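Local coordinates for DegV family protein (Eubacterium eligens, PDB 3FDJ) that is of unknown function but probably binds a fatty acid or similar lipid between its two domains, at residues S10-K15 against C37-Q41; R57-A61 against L261-Y265; G220-L226 against L273-K278. All blocks are in the same frame, centred on the assembly; numbering follows the deposited sequence.

Contact 1 (S10-K15 against C37-Q41); sequences SACDIK and CDDGQ
D38 lays its carboxylate against the side chain of S10. S10 OG donates to D38 OD2 at 2.7 Å, coming from above the carboxylate plane, 46° out of it. S10 CB rests against the same oxygen, 3.2 Å from D38 OD2. D38 is the centre of an inverse gamma turn, and its CG stands anti to the backbone N (chi1 -173°), which carries the carboxylate across to S10. The contact thus joins the loop after strand 5-9 to the loop after strand 35-37. The second oxygen faces K15. That pair makes only a long salt bridge, 3.9 Å between K15 NZ and D38 OD1. Water fills in between them. One water accepts from K15 NZ at 2.7 Å and lies 2.8 Å from D38 OD1. Another accepts from K15 NZ at 3.1 Å and lies near S10 O. A bend at chi2 (87°) brings K15 CE onto the D39 backbone, 3.8 Å from D39 C. Further out, at the start of helix 260-266, D38 OD1 accepts from G260 N and D38 OD2 from L261 N. S10 OG accepts from L27 N. With a hydroxyl, a helix N terminus and a lysine around it, the D38 carboxylate is probably held in its negative form.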
ATOM      1  N   SER A  10       7.351   3.509   2.379  1.00  9.56           N
ATOM      2  CA  SER A  10       6.429   4.623   2.149  1.00  9.95           C
ATOM      3  C   SER A  10       5.227   4.268   1.257  1.00 10.63           C
ATOM      4  O   SER A  10       4.302   5.063   1.144  1.00 11.05           O
ATOM      5  CB  SER A  10       7.200   5.814   1.559  1.00  9.50           C
ATOM      6  OG  SER A  10       7.634   5.547   0.230  1.00 10.01           O
ATOM      7  N   ALA A  11       5.221   3.075   0.661  1.00 11.14           N
ATOM      8  CA  ALA A  11       4.017   2.577  -0.027  1.00 11.37           C
ATOM      9  C   ALA A  11       2.837   2.388   0.933  1.00 11.45           C
ATOM     10  O   ALA A  11       1.715   2.199   0.466  1.00 12.11           O
ATOM     11  CB  ALA A  11       4.292   1.300  -0.773  1.00 10.86           C
ATOM     12  N   CYS A  12       3.077   2.441   2.245  1.00 10.93           N
ATOM     13  CA  CYS A  12       1.988   2.367   3.226  1.00 11.62           C
ATOM     14  C   CYS A  12       1.171   3.662   3.325  1.00 12.22           C
ATOM     15  O   CYS A  12       0.123   3.684   3.965  1.00 12.26           O
ATOM     16  CB  CYS A  12       2.523   1.976   4.598  1.00 11.70           C
ATOM     17  SG  CYS A  12       3.418   3.265   5.419  1.00 14.05           S
ATOM     18  N   ASP A  13       1.666   4.731   2.695  1.00 12.97           N
ATOM     19  CA  ASP A  13       0.983   6.047   2.590  1.00 13.75           C
ATOM     20  C   ASP A  13       0.942   6.872   3.893  1.00 14.25           C
ATOM     21  O   ASP A  13       0.458   8.010   3.868  1.00 15.79           O
ATOM     22  CB  ASP A  13      -0.467   5.932   2.050  1.00 13.46           C
ATOM     23  CG  ASP A  13      -0.575   5.164   0.717  1.00 14.64           C
ATOM     24  OD1 ASP A  13       0.135   5.537  -0.247  1.00 16.79           O
ATOM     25  OD2 ASP A  13      -1.419   4.219   0.631  1.00 15.96           O
ATOM     26  N   ILE A  14       1.439   6.335   5.007  1.00 14.81           N
ATOM     27  CA  ILE A  14       1.327   7.015   6.305  1.00 15.03           C
ATOM     28  C   ILE A  14       2.702   7.293   6.879  1.00 15.45           C
ATOM     29  O   ILE A  14       3.693   6.651   6.493  1.00 13.68           O
ATOM     30  CB  ILE A  14       0.442   6.250   7.317  1.00 14.74           C
ATOM     31  CG1 ILE A  14       0.987   4.855   7.625  1.00 16.36           C
ATOM     32  CG2 ILE A  14      -0.969   6.128   6.751  1.00 16.76           C
ATOM     33  CD1 ILE A  14       0.394   4.197   8.868  1.00 16.61           C
ATOM     34  N   LYS A  15       2.733   8.280   7.765  1.00 15.55           N
ATOM     35  CA  LYS A  15       3.965   8.728   8.417  1.00 17.12           C
ATOM     36  C   LYS A  15       3.940   8.554   9.935  1.00 16.49           C
ATOM     37  O   LYS A  15       4.990   8.654  10.569  1.00 15.67           O
ATOM     38  CB  LYS A  15       4.232  10.196   8.080  1.00 18.33           C
ATOM     39  CG  LYS A  15       5.082  10.426   6.836  1.00 22.58           C
ATOM     40  CD  LYS A  15       4.271  10.471   5.561  1.00 28.57           C
ATOM     41  CE  LYS A  15       5.165  10.816   4.355  1.00 29.71           C
ATOM     42  NZ  LYS A  15       4.525  10.408   3.068  1.00 31.00           N
ATOM     43  N   CYS A  37      11.611  12.193  -3.532  1.00 14.02           N
ATOM     44  CA  CYS A  37      11.715  11.285  -2.405  1.00 13.75           C
ATOM     45  C   CYS A  37      10.360  11.282  -1.677  1.00 12.93           C
ATOM     46  O   CYS A  37       9.814  12.347  -1.366  1.00 13.02           O
ATOM     47  CB  CYS A  37      12.836  11.756  -1.487  1.00 13.88           C
ATOM     48  SG  CYS A  37      13.046  10.724  -0.092  1.00 18.60           S
ATOM     49  N   ASP A  38       9.799  10.101  -1.461  1.00 12.25           N
ATOM     50  CA  ASP A  38       8.460   9.953  -0.885  1.00 12.31           C
ATOM     51  C   ASP A  38       8.527  10.112   0.635  1.00 13.35           C
ATOM     52  O   ASP A  38       8.309   9.177   1.393  1.00 12.53           O
ATOM     53  CB  ASP A  38       7.871   8.580  -1.290  1.00 12.07           C
ATOM     54  CG  ASP A  38       6.412   8.400  -0.882  1.00 11.88           C
ATOM     55  OD1 ASP A  38       5.761   9.397  -0.476  1.00 10.67           O
ATOM     56  OD2 ASP A  38       5.900   7.247  -1.004  1.00 11.32           O
ATOM     57  N   ASP A  39       8.789  11.336   1.078  1.00 15.23           N
ATOM     58  CA  ASP A  39       8.960  11.619   2.494  1.00 17.39           C
ATOM     59  C   ASP A  39       8.038  12.764   2.886  1.00 18.60           C
ATOM     60  O   ASP A  39       7.137  13.149   2.111  1.00 18.73           O
ATOM     61  CB  ASP A  39      10.444  11.938   2.785  1.00 17.88           C
ATOM     62  CG  ASP A  39      10.949  13.203   2.071  1.00 19.26           C
ATOM     63  OD1 ASP A  39      10.144  13.968   1.491  1.00 20.72           O
ATOM     64  OD2 ASP A  39      12.181  13.428   2.088  1.00 22.02           O
ATOM     65  N   GLY A  40       8.280  13.358   4.055  1.00 19.35           N
ATOM     66  CA  GLY A  40       7.491  14.522   4.494  1.00 19.98           C
ATOM     67  C   GLY A  40       7.585  15.788   3.651  1.00 20.08           C
ATOM     68  O   GLY A  40       6.759  16.683   3.773  1.00 21.12           O
ATOM     69  N   GLN A  41       8.604  15.888   2.809  1.00 20.05           N
ATOM     70  CA  GLN A  41       8.827  17.097   2.025  1.00 19.73           C
ATOM     71  C   GLN A  41       8.121  17.068   0.670  1.00 18.26           C
ATOM     72  O   GLN A  41       8.051  18.088  -0.001  1.00 17.84           O
ATOM     73  CB  GLN A  41      10.326  17.302   1.783  1.00 20.46           C
ATOM     74  CG  GLN A  41      11.169  17.261   3.031  1.00 23.80           C
ATOM     75  CD  GLN A  41      10.750  18.334   3.994  1.00 26.43           C
ATOM     76  OE1 GLN A  41      10.282  18.037   5.098  1.00 30.11           O
ATOM     77  NE2 GLN A  41      10.875  19.592   3.571  1.00 25.44           N
TER
HETATM   78  O   HOH W   1       4.058   7.738   1.581  1.00 15.23           O
HETATM   79  O   HOH W   2       5.240  11.778   0.836  1.00 17.86           O

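Contact 2 (R57-A61 against L261-Y265)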
ATOM      1  N   ARG A  57      10.880   8.564 -19.846  0.50 18.27           N
ATOM      2  CA  ARG A  57      10.624   7.493 -18.907  0.50 17.65           C
ATOM      3  C   ARG A  57      10.749   8.000 -17.483  0.50 16.23           C
ATOM      4  O   ARG A  57      11.453   8.967 -17.221  0.50 15.68           O
ATOM      5  CB  ARG A  57      11.615   6.355 -19.134  0.50 17.92           C
ATOM      6  CG  ARG A  57      11.513   5.741 -20.522  0.50 18.90           C
ATOM      7  CD  ARG A  57      12.775   4.994 -20.896  0.50 19.62           C
ATOM      8  NE  ARG A  57      13.696   5.805 -21.695  0.50 20.79           N
ATOM      9  CZ  ARG A  57      14.765   6.435 -21.213  0.50 19.99           C
ATOM     10  NH1 ARG A  57      15.066   6.375 -19.929  0.50 21.15           N
ATOM     11  NH2 ARG A  57      15.542   7.126 -22.018  0.50 19.99           N
ATOM     12  N   SER A  58      10.045   7.344 -16.569  1.00 15.02           N
ATOM     13  CA  SER A  58      10.206   7.606 -15.155  1.00 13.73           C
ATOM     14  C   SER A  58      10.293   6.264 -14.454  1.00 12.78           C
ATOM     15  O   SER A  58       9.854   5.241 -14.993  1.00 11.01           O
ATOM     16  CB  SER A  58       9.064   8.455 -14.596  1.00 13.75           C
ATOM     17  OG  SER A  58       7.813   7.920 -14.959  1.00 13.37           O
ATOM     18  N   TYR A  59      10.867   6.299 -13.258  1.00 12.14           N
ATOM     19  CA  TYR A  59      11.330   5.112 -12.557  1.00 12.54           C
ATOM     20  C   TYR A  59      11.058   5.218 -11.077  1.00 11.92           C
ATOM     21  O   TYR A  59      10.871   6.312 -10.564  1.00 12.54           O
ATOM     22  CB  TYR A  59      12.844   4.981 -12.711  1.00 13.26           C
ATOM     23  CG  TYR A  59      13.332   5.059 -14.131  1.00 14.39           C
ATOM     24  CD1 TYR A  59      13.361   3.925 -14.935  1.00 17.60           C
ATOM     25  CD2 TYR A  59      13.731   6.262 -14.675  1.00 16.13           C
ATOM     26  CE1 TYR A  59      13.789   3.993 -16.253  1.00 17.66           C
ATOM     27  CE2 TYR A  59      14.175   6.340 -15.974  1.00 17.72           C
ATOM     28  CZ  TYR A  59      14.201   5.200 -16.756  1.00 18.18           C
ATOM     29  OH  TYR A  59      14.639   5.278 -18.054  1.00 17.75           O
ATOM     30  N   THR A  60      11.041   4.074 -10.390  1.00 11.45           N
ATOM     31  CA  THR A  60      11.035   4.058  -8.951  1.00 10.89           C
ATOM     32  C   THR A  60      12.195   3.217  -8.430  1.00 11.36           C
ATOM     33  O   THR A  60      12.712   2.344  -9.128  1.00 11.34           O
ATOM     34  CB  THR A  60       9.685   3.541  -8.367  1.00 10.96           C
ATOM     35  OG1 THR A  60       9.422   2.197  -8.808  1.00 10.04           O
ATOM     36  CG2 THR A  60       8.539   4.465  -8.812  1.00 11.45           C
ATOM     37  N   ALA A  61      12.588   3.483  -7.194  1.00 11.34           N
ATOM     38  CA  ALA A  61      13.673   2.742  -6.555  1.00 11.62           C
ATOM     39  C   ALA A  61      13.298   2.414  -5.120  1.00 11.90           C
ATOM     40  O   ALA A  61      12.687   3.234  -4.430  1.00 10.82           O
ATOM     41  CB  ALA A  61      14.947   3.563  -6.577  1.00 11.50           C
ATOM     42  N   LEU A 261       4.626   7.162  -3.695  1.00 10.18           N
ATOM     43  CA  LEU A 261       4.796   5.928  -4.452  1.00 10.86           C
ATOM     44  C   LEU A 261       3.461   5.440  -4.980  1.00 11.04           C
ATOM     45  O   LEU A 261       3.313   5.135  -6.169  1.00 11.90           O
ATOM     46  CB  LEU A 261       5.426   4.856  -3.550  1.00 11.05           C
ATOM     47  CG  LEU A 261       5.868   3.537  -4.199  1.00 12.13           C
ATOM     48  CD1 LEU A 261       4.693   2.626  -4.504  1.00 15.34           C
ATOM     49  CD2 LEU A 261       6.721   3.822  -5.463  1.00 13.65           C
ATOM     50  N   CYS A 262       2.470   5.350  -4.104  1.00 11.49           N
ATOM     51  CA  CYS A 262       1.148   4.933  -4.544  1.00 12.41           C
ATOM     52  C   CYS A 262       0.525   5.940  -5.517  1.00 11.95           C
ATOM     53  O   CYS A 262      -0.154   5.532  -6.451  1.00 12.13           O
ATOM     54  CB  CYS A 262       0.218   4.626  -3.375  1.00 13.12           C
ATOM     55  SG  CYS A 262       0.672   3.041  -2.511  1.00 21.27           S
ATOM     56  N   SER A 263       0.801   7.225  -5.354  1.00 10.58           N
ATOM     57  CA  SER A 263       0.291   8.245  -6.295  1.00  9.64           C
ATOM     58  C   SER A 263       0.916   8.062  -7.673  1.00 10.15           C
ATOM     59  O   SER A 263       0.228   8.179  -8.677  1.00  9.48           O
ATOM     60  CB  SER A 263       0.513   9.667  -5.768  1.00 10.65           C
ATOM     61  OG  SER A 263      -0.263   9.914  -4.591  1.00  8.99           O
ATOM     62  N   TYR A 264       2.199   7.708  -7.713  1.00  9.24           N
ATOM     63  CA  TYR A 264       2.880   7.465  -8.985  1.00  9.65           C
ATOM     64  C   TYR A 264       2.253   6.283  -9.749  1.00  9.80           C
ATOM     65  O   TYR A 264       1.964   6.407 -10.933  1.00  9.18           O
ATOM     66  CB  TYR A 264       4.393   7.254  -8.767  1.00  9.44           C
ATOM     67  CG  TYR A 264       5.134   6.870 -10.013  1.00  8.27           C
ATOM     68  CD1 TYR A 264       5.475   7.840 -10.950  1.00 10.52           C
ATOM     69  CD2 TYR A 264       5.465   5.546 -10.287  1.00  8.37           C
ATOM     70  CE1 TYR A 264       6.110   7.504 -12.129  1.00 10.16           C
ATOM     71  CE2 TYR A 264       6.141   5.201 -11.484  1.00  9.69           C
ATOM     72  CZ  TYR A 264       6.455   6.190 -12.390  1.00  9.21           C
ATOM     73  OH  TYR A 264       7.094   5.909 -13.572  1.00 10.68           O
ATOM     74  N   TYR A 265       2.048   5.162  -9.067  1.00  9.63           N
ATOM     75  CA  TYR A 265       1.598   3.936  -9.722  1.00 10.03           C
ATOM     76  C   TYR A 265       0.085   3.825  -9.883  1.00  9.83           C
ATOM     77  O   TYR A 265      -0.385   3.238 -10.867  1.00  9.97           O
ATOM     78  CB  TYR A 265       2.166   2.707  -9.003  1.00  9.81           C
ATOM     79  CG  TYR A 265       3.593   2.395  -9.392  1.00  9.59           C
ATOM     80  CD1 TYR A 265       3.919   2.086 -10.721  1.00  8.61           C
ATOM     81  CD2 TYR A 265       4.636   2.432  -8.450  1.00 10.19           C
ATOM     82  CE1 TYR A 265       5.234   1.806 -11.095  1.00 10.03           C
ATOM     83  CE2 TYR A 265       5.944   2.140  -8.822  1.00  9.32           C
ATOM     84  CZ  TYR A 265       6.230   1.821 -10.133  1.00  8.85           C
ATOM     85  OH  TYR A 265       7.525   1.567 -10.522  1.00  8.44           O
TER
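Strand 59-61 lies beside helix 260-266 in nearly antiparallel sense. The axes of the strand and of the helical segment 261-265 are 10.4 Å apart, with an angle of 151° between their directions. Two serine/threonine–tyrosine hydrogen bonds join segments 57-61 and 261-265. T60 OG1 and Y265 OH are 2.6 Å apart, and either may be the donor. The two side chains come from opposite directions, and T60 OG1 lies at the edge of the Y265 ring, near its plane. S58 OG pairs in the same undecided way with Y264 OH at 2.5 Å, again at the ring edge. The T60 methyl fills the middle of the contact. Its CG2 is 3.5 Å from Y265 CE2 and also touches Y264 CD2 and L261 CD2. A hexaethylene glycol lies against the T60 side chain. It probably comes from the crystallisation liquor, but its place is consistent with the lipid pocket of DegV proteins. Y264 CG is anti to the backbone N (chi1 174°), and the ring extends to S58. On the way its CD2 sits over the centre of the Y265 ring, 3.5 Å above the plane. N168 ND2 makes weak hydrogen bonds to Y264 OH and S58 O, and Q167 OE1 accepts from S58 N.

Contact 3 (G220-L226 against L273-K278)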
ATOM      1  N   GLY A 220     -16.052 -12.285   1.052  1.00  9.67           N
ATOM      2  CA  GLY A 220     -16.376 -12.583   2.448  1.00  9.75           C
ATOM      3  C   GLY A 220     -16.315 -11.366   3.357  1.00  9.76           C
ATOM      4  O   GLY A 220     -16.191 -11.502   4.580  1.00 10.05           O
ATOM      5  N   TYR A 221     -16.456 -10.179   2.774  1.00  9.78           N
ATOM      6  CA  TYR A 221     -16.520  -8.946   3.567  1.00  9.92           C
ATOM      7  C   TYR A 221     -17.821  -8.922   4.354  1.00 10.82           C
ATOM      8  O   TYR A 221     -18.901  -9.176   3.806  1.00 10.78           O
ATOM      9  CB  TYR A 221     -16.413  -7.697   2.692  1.00 10.01           C
ATOM     10  CG  TYR A 221     -16.362  -6.449   3.538  1.00  9.50           C
ATOM     11  CD1 TYR A 221     -15.291  -6.213   4.393  1.00  9.24           C
ATOM     12  CD2 TYR A 221     -17.388  -5.504   3.495  1.00 10.84           C
ATOM     13  CE1 TYR A 221     -15.235  -5.084   5.178  1.00  8.84           C
ATOM     14  CE2 TYR A 221     -17.342  -4.369   4.276  1.00 11.09           C
ATOM     15  CZ  TYR A 221     -16.256  -4.156   5.112  1.00 12.08           C
ATOM     16  OH  TYR A 221     -16.200  -3.044   5.912  1.00 11.67           O
ATOM     17  N   GLU A 222     -17.709  -8.645   5.655  1.00 11.36           N
ATOM     18  CA  GLU A 222     -18.855  -8.609   6.556  1.00 12.35           C
ATOM     19  C   GLU A 222     -18.853  -7.385   7.490  1.00 12.22           C
ATOM     20  O   GLU A 222     -19.274  -7.463   8.652  1.00 12.83           O
ATOM     21  CB  GLU A 222     -18.881  -9.909   7.377  1.00 13.45           C
ATOM     22  CG  GLU A 222     -19.293 -11.107   6.542  1.00 17.22           C
ATOM     23  CD  GLU A 222     -19.503 -12.383   7.351  1.00 22.08           C
ATOM     24  OE1 GLU A 222     -19.117 -12.406   8.553  1.00 22.98           O
ATOM     25  OE2 GLU A 222     -20.040 -13.363   6.759  1.00 22.94           O
ATOM     26  N   GLY A 223     -18.365  -6.256   6.998  1.00 11.38           N
ATOM     27  CA  GLY A 223     -18.437  -5.015   7.760  1.00 10.96           C
ATOM     28  C   GLY A 223     -17.260  -4.691   8.667  1.00 10.53           C
ATOM     29  O   GLY A 223     -17.370  -3.811   9.500  1.00 10.38           O
ATOM     30  N   GLY A 224     -16.146  -5.400   8.516  1.00 10.31           N
ATOM     31  CA  GLY A 224     -14.942  -5.138   9.307  1.00 10.10           C
ATOM     32  C   GLY A 224     -14.137  -3.936   8.825  1.00 10.14           C
ATOM     33  O   GLY A 224     -14.582  -3.144   8.000  1.00 10.10           O
ATOM     34  N   LYS A 225     -12.921  -3.824   9.330  1.00 10.02           N
ATOM     35  CA  LYS A 225     -12.094  -2.677   9.065  1.00 10.58           C
ATOM     36  C   LYS A 225     -11.908  -2.454   7.555  1.00 10.18           C
ATOM     37  O   LYS A 225     -11.707  -3.396   6.799  1.00 10.09           O
ATOM     38  CB  LYS A 225     -10.751  -2.883   9.771  1.00 11.13           C
ATOM     39  CG  LYS A 225      -9.806  -1.733   9.616  1.00 12.47           C
ATOM     40  CD  LYS A 225      -8.480  -2.005  10.299  1.00 11.70           C
ATOM     41  CE  LYS A 225      -8.617  -2.080  11.777  1.00 13.76           C
ATOM     42  NZ  LYS A 225      -7.300  -1.899  12.445  1.00 12.69           N
ATOM     43  N   LEU A 226     -12.003  -1.191   7.146  1.00 10.25           N
ATOM     44  CA  LEU A 226     -11.946  -0.760   5.753  1.00 10.48           C
ATOM     45  C   LEU A 226     -11.051   0.464   5.662  1.00  9.96           C
ATOM     46  O   LEU A 226     -11.223   1.432   6.419  1.00  9.22           O
ATOM     47  CB  LEU A 226     -13.352  -0.352   5.275  1.00 11.44           C
ATOM     48  CG  LEU A 226     -13.472   0.362   3.916  1.00 12.71           C
ATOM     49  CD1 LEU A 226     -13.089  -0.596   2.828  1.00 14.60           C
ATOM     50  CD2 LEU A 226     -14.911   0.911   3.738  1.00 13.74           C
ATOM     51  N   LEU A 273      -8.367   0.193  -2.046  1.00  9.12           N
ATOM     52  CA  LEU A 273      -9.004  -0.137  -0.799  1.00 10.77           C
ATOM     53  C   LEU A 273      -8.589  -1.477  -0.274  1.00  9.89           C
ATOM     54  O   LEU A 273      -8.271  -2.390  -1.029  1.00 11.06           O
ATOM     55  CB  LEU A 273     -10.531  -0.034  -0.873  1.00 11.44           C
ATOM     56  CG  LEU A 273     -11.427  -1.104  -1.442  1.00 15.71           C
ATOM     57  CD1 LEU A 273     -11.598  -2.311  -0.455  1.00 15.79           C
ATOM     58  CD2 LEU A 273     -12.804  -0.479  -1.740  1.00 18.70           C
ATOM     59  N   SER A 274      -8.547  -1.580   1.037  1.00 10.13           N
ATOM     60  CA  SER A 274      -8.301  -2.841   1.677  1.00 10.54           C
ATOM     61  C   SER A 274      -9.285  -3.091   2.799  1.00 10.99           C
ATOM     62  O   SER A 274      -9.787  -2.144   3.428  1.00 10.18           O
ATOM     63  CB  SER A 274      -6.861  -2.909   2.172  1.00 10.64           C
ATOM     64  OG  SER A 274      -6.591  -4.200   2.679  1.00 12.54           O
ATOM     65  N   CYS A 275      -9.589  -4.370   3.034  1.00 11.46           N
ATOM     66  CA  CYS A 275     -10.547  -4.740   4.078  1.00 11.85           C
ATOM     67  C   CYS A 275     -10.194  -6.044   4.757  1.00 11.42           C
ATOM     68  O   CYS A 275      -9.523  -6.896   4.179  1.00 10.93           O
ATOM     69  CB  CYS A 275     -11.950  -4.849   3.506  1.00 11.55           C
ATOM     70  SG  CYS A 275     -12.145  -6.081   2.241  1.00 17.61           S
ATOM     71  N   GLU A 276     -10.673  -6.187   5.989  1.00 11.72           N
ATOM     72  CA  GLU A 276     -10.753  -7.470   6.670  1.00 12.25           C
ATOM     73  C   GLU A 276     -11.960  -8.249   6.158  1.00 13.68           C
ATOM     74  O   GLU A 276     -13.051  -7.672   5.990  1.00 14.43           O
ATOM     75  CB  GLU A 276     -11.015  -7.282   8.157  1.00 13.45           C
ATOM     76  CG  GLU A 276      -9.940  -6.696   8.935  1.00 14.29           C
ATOM     77  CD  GLU A 276     -10.348  -6.449  10.393  1.00 16.96           C
ATOM     78  OE1 GLU A 276     -11.563  -6.208  10.681  1.00 17.85           O
ATOM     79  OE2 GLU A 276      -9.445  -6.481  11.243  1.00 14.17           O
ATOM     80  N   THR A 277     -11.786  -9.548   5.963  1.00 13.36           N
ATOM     81  CA  THR A 277     -12.867 -10.447   5.571  1.00 14.29           C
ATOM     82  C   THR A 277     -13.105 -11.479   6.673  1.00 16.11           C
ATOM     83  O   THR A 277     -12.346 -11.562   7.622  1.00 15.80           O
ATOM     84  CB  THR A 277     -12.534 -11.178   4.260  1.00 14.77           C
ATOM     85  OG1 THR A 277     -11.344 -11.982   4.412  1.00 13.68           O
ATOM     86  CG2 THR A 277     -12.308 -10.160   3.105  1.00 13.14           C
ATOM     87  N   LYS A 278     -14.169 -12.266   6.551  1.00 18.01           N
ATOM     88  CA  LYS A 278     -14.377 -13.410   7.456  1.00 20.22           C
ATOM     89  C   LYS A 278     -13.286 -14.513   7.241  1.00 21.47           C
ATOM     90  O   LYS A 278     -12.463 -14.445   6.281  1.00 23.49           O
ATOM     91  CB  LYS A 278     -15.785 -13.976   7.258  1.00 20.42           C
ATOM     92  CG  LYS A 278     -15.950 -14.636   5.933  1.00 22.97           C
ATOM     93  CD  LYS A 278     -17.348 -15.143   5.667  1.00 27.03           C
ATOM     94  CE  LYS A 278     -17.311 -16.170   4.530  1.00 28.99           C
ATOM     95  NZ  LYS A 278     -16.208 -15.882   3.543  1.00 31.18           N
TER
HETATM   96  O   HOH W   3     -15.364  -7.976   7.281  1.00  9.25           O
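E276 and K225 grip each other twice. E276 N donates to K225 O at 3.1 Å, in the carbonyl plane. K225 N returns a bond of 3.1 Å to E276 OE1, which it meets from above the carboxylate plane. K225 CB also touches the carboxylate, 3.5 Å from E276 OE1, while the rest of the chain leads away to a salt bridge with E127. Y221 CG is anti to the backbone N (chi1 -175°), which carries the ring to C275 and E276. Its edge meets the backbone, with CD1 3.1 Å from E276 O. C275 CB packs on Y221 CE1 at 3.7 Å, and C275 SG makes an oblique sulfur-aromatic contact with the ring. L226 CD1 meets L273 CD1 at 4.0 Å. These pairs join the entry of strand 226-230 to strand 271-276, its antiparallel neighbour, where L226 and C275 form a non-hydrogen-bonded pair. At the C terminus K278 N donates to G220 O at 2.9 Å, nearly straight. G220 has positive phi and closes helix 205-219 with a Schellman motif. Within loop 220-225, Y221 OH donates to G224 O at 2.6 Å. A water bridges E222 N and G224 N to E276 O. Further out, E276 OE2 is bonded to the Y149 hydroxyl, and the Y221 ring meets Y248 edge-to-face.

In the fold
Contacts 1 and 2 are neighbours, with centres 13 Å apart. They share helix 260-266: contact 1 reaches its start through D38, and contact 2 uses its L261, Y264 and Y265. A11 and D13 also pack on C262. Both contacts tie the sheet that holds strands 5-9, 21-30, 35-37 and 59-61 to this helix. Contact 3 lies on the other side of the chain's centre, about 25 and 28 Å from them between centres, in the second sheet. Strand 271-276 follows helix 260-266 directly. Contact 1 closes before the others open, while contacts 2 and 3 alternate. The C-terminal region thus contributes a helix packed on elements of the first sheet and a strand to the second.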